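Local coordinates for hydrogenase expression/formation protein HypE (Desulfovibrio vulgaris subsp. vulgaris, PDB 2Z1U), which binds ATP and magnesium and, as a member of the HypE family, probably uses the nucleotide in the maturation of hydrogenases, at residues A[179-182]-A[183-187]; A[205-208]-A[209-213]; A[226-229]-A[230-234]. All blocks are in the same frame, centred on the assembly; numbering follows the deposited sequence.

Contact 1 of 3, residues A[179-182]-A[183-187]; sequences LTIL and SQRQG
Ser183, Gln184 and Arg185 each reach back one turn to Leu179, Thr180 and Ile181, and the helix 176-184 they belong to then closes in a Schellman motif with Gly187 as its C-prime residue. Three backbone bonds of the regular i to i+4 kind hold the last turn: Ser183 N to Leu179 O, Gln184 N to Thr180 O and Arg185 N to Ile181 O, each 2.9 Å. Overlapping the last of these bonds, a type I turn runs from Gln184 to Gly187. Gly187 N bonds to Gln184 O and the amide of Leu188 returns to Ser183 O, with Gly187 at the positive phi (66°) that favours glycine.

The polar side-chain contact is that of Ser183. Its OG sits between its own backbone N and carbonyl carbon (chi1 64°), which turns the hydroxyl back to the preceding turn, 2.9 Å from Leu179 O and 3.2 Å from Thr180 O; the two carbonyls may compete for its one proton.

Arg185 makes the main van der Waals contacts of side chains; its chain bends at chi2 and chi3 (76°) and runs alongside Ile181 and Leu182. Its guanidinium is held by main-chain carbonyls elsewhere in the chain, NH1 by Asp61 O and NH2 by Pro340 O, near the C-terminus. Two methyl groups of the helix lie against it: CD1 of Leu182 lies over one face of the group, 3.5 Å from Arg185 NH2, while CD1 of Ile181 approaches obliquely, 3.1 Å from Arg185 NH1.

Contact 2 of 3, residues A[205-208]-A[209-213]; sequences VEKL and VLEVG
Val205 and Val209 open this stretch of helix 202-212, where Val209 N gives a 2.9 Å hydrogen bond to Val205 O in the ordinary i to i+4 pattern. Glu206 repeats it, its carbonyl O taking Leu210 N at 3.0 Å, and adds a side-chain contact. Its CG stands opposite the backbone N (chi1 176°), with the chain extended beyond it, and this methylene meets CD1 of Leu210 at 3.6 Å, the two side chains crossing at a slant. The carboxylate is engaged elsewhere, OE1 in a salt bridge with Arg88.

At Lys207 the helix begins to widen. Lys207 O accepts Glu211 N at 2.9 Å and, weakly, Val212 N as well. The lysine chain is stretched out and passes across the Glu211 carboxylate with its methylenes: CG is 3.5 Å from Glu211 OE1, and CE also lies near both carboxylate oxygens. The charged ends do not meet, with Lys207 NZ 4.8 Å from Glu211 OE2, so any attraction between them is probably a loose one.

Leu208 completes the change to a pi-type turn. Its O takes a nearly straight bond (170°) from Gly213 N, five residues on, at 2.9 Å, while Val212 N offers the same oxygen a weak one. Gly213 then leaves the helix with positive phi. Beside this, Leu208 CD2 packs loosely on Val212 CG2 at 4.3 Å.

These two side chains, together with Lys207, lie against Val289 of helix 280-291, which Leu208 also meets at Ala286. Val209 rests on the loop residues Leu152 and Val153, and Val205 on Met84 and Leu274, loop residues next to helix 70-83 and strand 275-278.

Contact 3 of 3, residues A[226-229]-A[230-234]; sequences LATT and LNEIA
Leu226 to Thr229 accept, in turn, the amides of Leu230 to Ile233, an unbroken alpha-helical run in helix 225-237, which packs against the sheet of the C-terminal AIR synthase-related domain. Leu230 N to Leu226 O and Ile233 N to Thr229 O both measure 3.0 Å, Glu232 N to Thr228 O 2.9 Å, and Asn231 N to Ala227 O is longer at 3.2 Å. All four carbonyls are thus satisfied along the helix, and Leu230 O passes the pattern on to Ala234 N.

The Glu232 carboxylate finds its partners outside the two segments. Glu232 CG, placed beside its own backbone N (chi1 -65°), lies 3.1 Å from Thr228 O and starts an extended chain whose carboxylate lies beside Thr229. There OE2 forms a salt bridge with Arg219 of strand 217-219, and OE1 a hydrogen bond with NE2 of His20 of the second subunit. One carboxylate thereby ties the helix both to its own sheet and to the dimer partner. The Glu232 side chain comes within about 5 Å of a bound ATP.

Thr229 OG1 fares differently: buried by the contact, it has no hydrogen-bond partner in the model. Backbone N of Leu230 is close, but not placed for a hydrogen bond.

The side facing the sheet is mostly apolar, with Leu226 and Thr229 on Ile275, Leu230 on Val319 and Ile233 on Ile277. Leu226 and Leu230 also touch each other, CD1 to CD1 at 3.8 Å. Ile233 runs alongside Thr229 and sets its CD1 3.9 Å from Thr229 OG1.

The three contacts follow one another along the chain, each within a single helix or its end: 176-184, then 202-212, then 225-237, all in the C-terminal AIR synthase-related domain. No two of them touch. Contacts 1 and 2 lie on opposite sides of the chain's centre, their own centres about 35 Å apart; contact 3 has its centre about 25 Å from that of contact 1 and about 22 Å from that of contact 2. Contacts 1 and 2 contain helix ends, whereas contact 3 is mid-helix, buried against the seven-stranded sheet. Asp220, Thr222 and Arg223 of the ATP and magnesium site fall between helices 202-212 and 225-237 in sequence, so helix 225-237 begins just after these residues of the site.

Contact 1 of 3, residues A[179-182]-A[183-187]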
loop_
_atom_site.group_PDB
_atom_site.type_symbol
_atom_site.label_atom_id
_atom_site.label_comp_id
_atom_site.label_asym_id
_atom_site.label_seq_id
_atom_site.Cartn_x
_atom_site.Cartn_y
_atom_site.Cartn_z
ATOM N N LEU A 179 -22.176 8.816 -9.987
ATOM C CA LEU A 179 -22.979 8.949 -11.195
ATOM C C LEU A 179 -22.112 8.937 -12.448
ATOM O O LEU A 179 -22.427 8.244 -13.407
ATOM C CB LEU A 179 -23.826 10.227 -11.167
ATOM C CG LEU A 179 -25.199 10.262 -11.839
ATOM C CD1 LEU A 179 -25.521 11.662 -12.343
ATOM C CD2 LEU A 179 -25.396 9.236 -12.954
ATOM N N THR A 180 -21.017 9.692 -12.447
ATOM C CA THR A 180 -20.208 9.780 -13.668
ATOM C C THR A 180 -19.542 8.488 -14.080
ATOM O O THR A 180 -19.520 8.191 -15.269
ATOM C CB THR A 180 -19.296 11.055 -13.794
ATOM O OG1 THR A 180 -17.959 10.697 -14.181
ATOM C CG2 THR A 180 -19.284 11.846 -12.539
ATOM N N ILE A 181 -19.034 7.700 -13.127
ATOM C CA ILE A 181 -18.421 6.429 -13.518
ATOM C C ILE A 181 -19.495 5.424 -13.999
ATOM O O ILE A 181 -19.289 4.741 -15.001
ATOM C CB ILE A 181 -17.414 5.821 -12.463
ATOM C CG1 ILE A 181 -18.112 4.899 -11.486
ATOM C CG2 ILE A 181 -16.511 6.859 -11.786
ATOM C CD1 ILE A 181 -17.828 3.480 -11.835
ATOM N N LEU A 182 -20.644 5.379 -13.313
ATOM C CA LEU A 182 -21.750 4.482 -13.659
ATOM C C LEU A 182 -22.393 4.822 -15.002
ATOM O O LEU A 182 -22.806 3.923 -15.736
ATOM C CB LEU A 182 -22.814 4.472 -12.552
ATOM C CG LEU A 182 -22.871 3.337 -11.506
ATOM C CD1 LEU A 182 -21.656 2.416 -11.476
ATOM C CD2 LEU A 182 -23.188 3.875 -10.100
ATOM N N SER A 183 -22.474 6.116 -15.315
ATOM C CA SER A 183 -22.958 6.557 -16.618
ATOM C C SER A 183 -21.908 6.398 -17.728
ATOM O O SER A 183 -22.258 6.035 -18.851
ATOM C CB SER A 183 -23.523 7.982 -16.560
ATOM O OG SER A 183 -22.527 8.924 -16.229
ATOM N N GLN A 184 -20.633 6.649 -17.417
ATOM C CA GLN A 184 -19.534 6.351 -18.353
ATOM C C GLN A 184 -19.558 4.888 -18.776
ATOM O O GLN A 184 -19.455 4.570 -19.966
ATOM C CB GLN A 184 -18.163 6.657 -17.739
ATOM C CG GLN A 184 -17.681 8.078 -17.937
ATOM C CD GLN A 184 -17.388 8.412 -19.393
ATOM O OE1 GLN A 184 -16.575 7.755 -20.047
ATOM N NE2 GLN A 184 -18.043 9.446 -19.901
ATOM N N ARG A 185 -19.719 4.013 -17.784
ATOM C CA ARG A 185 -19.654 2.566 -17.975
ATOM C C ARG A 185 -20.790 2.035 -18.853
ATOM O O ARG A 185 -20.721 0.906 -19.343
ATOM C CB ARG A 185 -19.640 1.863 -16.614
ATOM C CG ARG A 185 -18.836 0.579 -16.579
ATOM C CD ARG A 185 -18.178 0.398 -15.228
ATOM N NE ARG A 185 -19.112 -0.031 -14.195
ATOM C CZ ARG A 185 -18.856 -0.013 -12.888
ATOM N NH1 ARG A 185 -17.693 0.434 -12.429
ATOM N NH2 ARG A 185 -19.779 -0.439 -12.038
ATOM N N GLN A 186 -21.819 2.859 -19.054
ATOM C CA GLN A 186 -22.950 2.526 -19.922
ATOM C C GLN A 186 -23.005 3.429 -21.157
ATOM O O GLN A 186 -24.019 3.467 -21.861
ATOM C CB GLN A 186 -24.268 2.634 -19.149
ATOM C CG GLN A 186 -24.356 1.736 -17.926
ATOM C CD GLN A 186 -25.704 1.816 -17.238
ATOM O OE1 GLN A 186 -26.420 2.818 -17.352
ATOM N NE2 GLN A 186 -26.064 0.756 -16.515
ATOM N N GLY A 187 -21.920 4.161 -21.399
ATOM C CA GLY A 187 -21.802 5.056 -22.551
ATOM C C GLY A 187 -22.745 6.249 -22.558
ATOM O O GLY A 187 -23.111 6.741 -23.626
#

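Contact 2 of 3, residues A[205-208]-A[209-213]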
loop_
_atom_site.group_PDB
_atom_site.type_symbol
_atom_site.label_atom_id
_atom_site.label_comp_id
_atom_site.label_asym_id
_atom_site.label_seq_id
_atom_site.Cartn_x
_atom_site.Cartn_y
_atom_site.Cartn_z
ATOM N N VAL A 205 -8.706 21.175 5.144
ATOM C CA VAL A 205 -8.591 20.536 6.468
ATOM C C VAL A 205 -7.573 21.244 7.364
ATOM O O VAL A 205 -7.849 21.491 8.532
ATOM C CB VAL A 205 -8.264 19.015 6.389
ATOM C CG1 VAL A 205 -7.971 18.438 7.779
ATOM C CG2 VAL A 205 -9.425 18.238 5.765
ATOM N N GLU A 206 -6.394 21.561 6.820
ATOM C CA GLU A 206 -5.394 22.286 7.592
ATOM C C GLU A 206 -5.978 23.596 8.169
ATOM O O GLU A 206 -5.840 23.866 9.373
ATOM C CB GLU A 206 -4.107 22.520 6.768
ATOM C CG GLU A 206 -3.049 23.366 7.513
ATOM C CD GLU A 206 -1.633 23.162 7.013
ATOM O OE1 GLU A 206 -1.309 22.048 6.557
ATOM O OE2 GLU A 206 -0.823 24.112 7.106
ATOM N N LYS A 207 -6.660 24.383 7.331
ATOM C CA LYS A 207 -7.243 25.646 7.792
ATOM C C LYS A 207 -8.359 25.418 8.808
ATOM O O LYS A 207 -8.479 26.177 9.764
ATOM C CB LYS A 207 -7.746 26.519 6.640
ATOM C CG LYS A 207 -8.048 27.943 7.091
ATOM C CD LYS A 207 -8.528 28.838 5.967
ATOM C CE LYS A 207 -8.490 30.297 6.418
ATOM N NZ LYS A 207 -8.919 31.207 5.331
ATOM N N LEU A 208 -9.162 24.368 8.613
ATOM C CA LEU A 208 -10.207 24.020 9.573
ATOM C C LEU A 208 -9.614 23.744 10.946
ATOM O O LEU A 208 -10.061 24.293 11.950
ATOM C CB LEU A 208 -10.976 22.781 9.114
ATOM C CG LEU A 208 -12.050 22.931 8.037
ATOM C CD1 LEU A 208 -12.624 21.551 7.706
ATOM C CD2 LEU A 208 -13.168 23.910 8.460
ATOM N N VAL A 209 -8.604 22.886 10.971
ATOM C CA VAL A 209 -8.057 22.358 12.204
ATOM C C VAL A 209 -7.240 23.416 12.978
ATOM O O VAL A 209 -7.397 23.573 14.204
ATOM C CB VAL A 209 -7.319 21.020 11.888
ATOM C CG1 VAL A 209 -6.005 20.865 12.601
ATOM C CG2 VAL A 209 -8.283 19.819 12.091
ATOM N N LEU A 210 -6.447 24.195 12.245
ATOM C CA LEU A 210 -5.579 25.217 12.841
ATOM C C LEU A 210 -6.206 26.588 13.076
ATOM O O LEU A 210 -5.790 27.294 13.996
ATOM C CB LEU A 210 -4.300 25.377 12.015
ATOM C CG LEU A 210 -3.455 24.118 11.848
ATOM C CD1 LEU A 210 -2.329 24.401 10.882
ATOM C CD2 LEU A 210 -2.923 23.646 13.190
ATOM N N GLU A 211 -7.170 26.981 12.248
ATOM C CA GLU A 211 -7.756 28.318 12.360
ATOM C C GLU A 211 -9.158 28.344 12.959
ATOM O O GLU A 211 -9.493 29.255 13.699
ATOM C CB GLU A 211 -7.670 29.080 11.033
ATOM C CG GLU A 211 -6.210 29.272 10.591
ATOM C CD GLU A 211 -6.033 30.209 9.415
ATOM O OE1 GLU A 211 -5.381 29.793 8.435
ATOM O OE2 GLU A 211 -6.539 31.348 9.468
ATOM N N VAL A 212 -9.969 27.337 12.647
ATOM C CA VAL A 212 -11.317 27.245 13.219
ATOM C C VAL A 212 -11.234 26.527 14.573
ATOM O O VAL A 212 -11.702 27.062 15.592
ATOM C CB VAL A 212 -12.315 26.568 12.242
ATOM C CG1 VAL A 212 -13.693 26.396 12.888
ATOM C CG2 VAL A 212 -12.411 27.382 10.952
ATOM N N GLY A 213 -10.612 25.345 14.567
ATOM C CA GLY A 213 -10.342 24.566 15.781
ATOM C C GLY A 213 -11.527 23.807 16.365
ATOM O O GLY A 213 -12.679 24.044 15.990
#

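Contact 3 of 3, residues A[226-229]-A[230-234]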
loop_
_atom_site.group_PDB
_atom_site.type_symbol
_atom_site.label_atom_id
_atom_site.label_comp_id
_atom_site.label_asym_id
_atom_site.label_seq_id
_atom_site.Cartn_x
_atom_site.Cartn_y
_atom_site.Cartn_z
ATOM N N LEU A 226 -22.732 9.465 1.582
ATOM C CA LEU A 226 -23.035 10.232 2.783
ATOM C C LEU A 226 -23.755 9.377 3.826
ATOM O O LEU A 226 -23.412 9.404 5.015
ATOM C CB LEU A 226 -23.929 11.430 2.424
ATOM C CG LEU A 226 -24.421 12.315 3.583
ATOM C CD1 LEU A 226 -23.266 13.030 4.275
ATOM C CD2 LEU A 226 -25.495 13.331 3.134
ATOM N N ALA A 227 -24.752 8.623 3.370
ATOM C CA ALA A 227 -25.588 7.859 4.298
ATOM C C ALA A 227 -24.760 6.840 5.081
ATOM O O ALA A 227 -24.862 6.779 6.300
ATOM C CB ALA A 227 -26.745 7.210 3.576
ATOM N N THR A 228 -23.780 6.133 4.482
ATOM C CA THR A 228 -23.175 5.118 5.302
ATOM C C THR A 228 -21.940 5.709 6.069
ATOM O O THR A 228 -21.756 5.258 7.267
ATOM C CB THR A 228 -22.709 3.860 4.545
ATOM O OG1 THR A 228 -23.842 3.213 3.948
ATOM C CG2 THR A 228 -22.021 2.892 5.496
ATOM N N THR A 229 -21.335 6.895 5.702
ATOM C CA THR A 229 -20.402 7.543 6.652
ATOM C C THR A 229 -21.095 8.175 7.856
ATOM O O THR A 229 -20.522 8.162 8.943
ATOM C CB THR A 229 -19.332 8.564 6.059
ATOM O OG1 THR A 229 -19.668 9.900 6.443
ATOM C CG2 THR A 229 -19.197 8.458 4.584
ATOM N N LEU A 230 -22.311 8.723 7.681
ATOM C CA LEU A 230 -23.070 9.216 8.843
ATOM C C LEU A 230 -23.452 8.077 9.802
ATOM O O LEU A 230 -23.496 8.270 11.021
ATOM C CB LEU A 230 -24.322 10.006 8.427
ATOM C CG LEU A 230 -24.054 11.334 7.703
ATOM C CD1 LEU A 230 -25.372 11.958 7.280
ATOM C CD2 LEU A 230 -23.220 12.292 8.551
ATOM N N ASN A 231 -23.755 6.908 9.254
ATOM C CA ASN A 231 -24.066 5.729 10.083
ATOM C C ASN A 231 -22.824 5.262 10.857
ATOM O O ASN A 231 -22.922 4.874 12.032
ATOM C CB ASN A 231 -24.574 4.586 9.215
ATOM C CG ASN A 231 -26.052 4.623 9.026
ATOM O OD1 ASN A 231 -26.546 5.149 8.032
ATOM N ND2 ASN A 231 -26.779 4.094 9.991
ATOM N N GLU A 232 -21.660 5.311 10.191
ATOM C CA GLU A 232 -20.389 4.958 10.832
ATOM C C GLU A 232 -20.135 5.881 12.008
ATOM O O GLU A 232 -19.873 5.426 13.118
ATOM C CB GLU A 232 -19.212 5.061 9.856
ATOM C CG GLU A 232 -19.271 4.088 8.713
ATOM C CD GLU A 232 -18.110 4.297 7.754
ATOM O OE1 GLU A 232 -17.859 3.406 6.925
ATOM O OE2 GLU A 232 -17.423 5.318 7.870
ATOM N N ILE A 233 -20.255 7.181 11.761
ATOM C CA ILE A 233 -19.985 8.183 12.781
ATOM C C ILE A 233 -21.016 8.062 13.913
ATOM O O ILE A 233 -20.646 8.003 15.087
ATOM C CB ILE A 233 -19.970 9.598 12.182
ATOM C CG1 ILE A 233 -18.769 9.772 11.230
ATOM C CG2 ILE A 233 -20.057 10.647 13.287
ATOM C CD1 ILE A 233 -18.965 10.868 10.160
ATOM N N ALA A 234 -22.301 8.020 13.573
ATOM C CA ALA A 234 -23.327 7.812 14.599
ATOM C C ALA A 234 -23.037 6.572 15.466
ATOM O O ALA A 234 -23.165 6.630 16.693
ATOM C CB ALA A 234 -24.720 7.749 13.974
#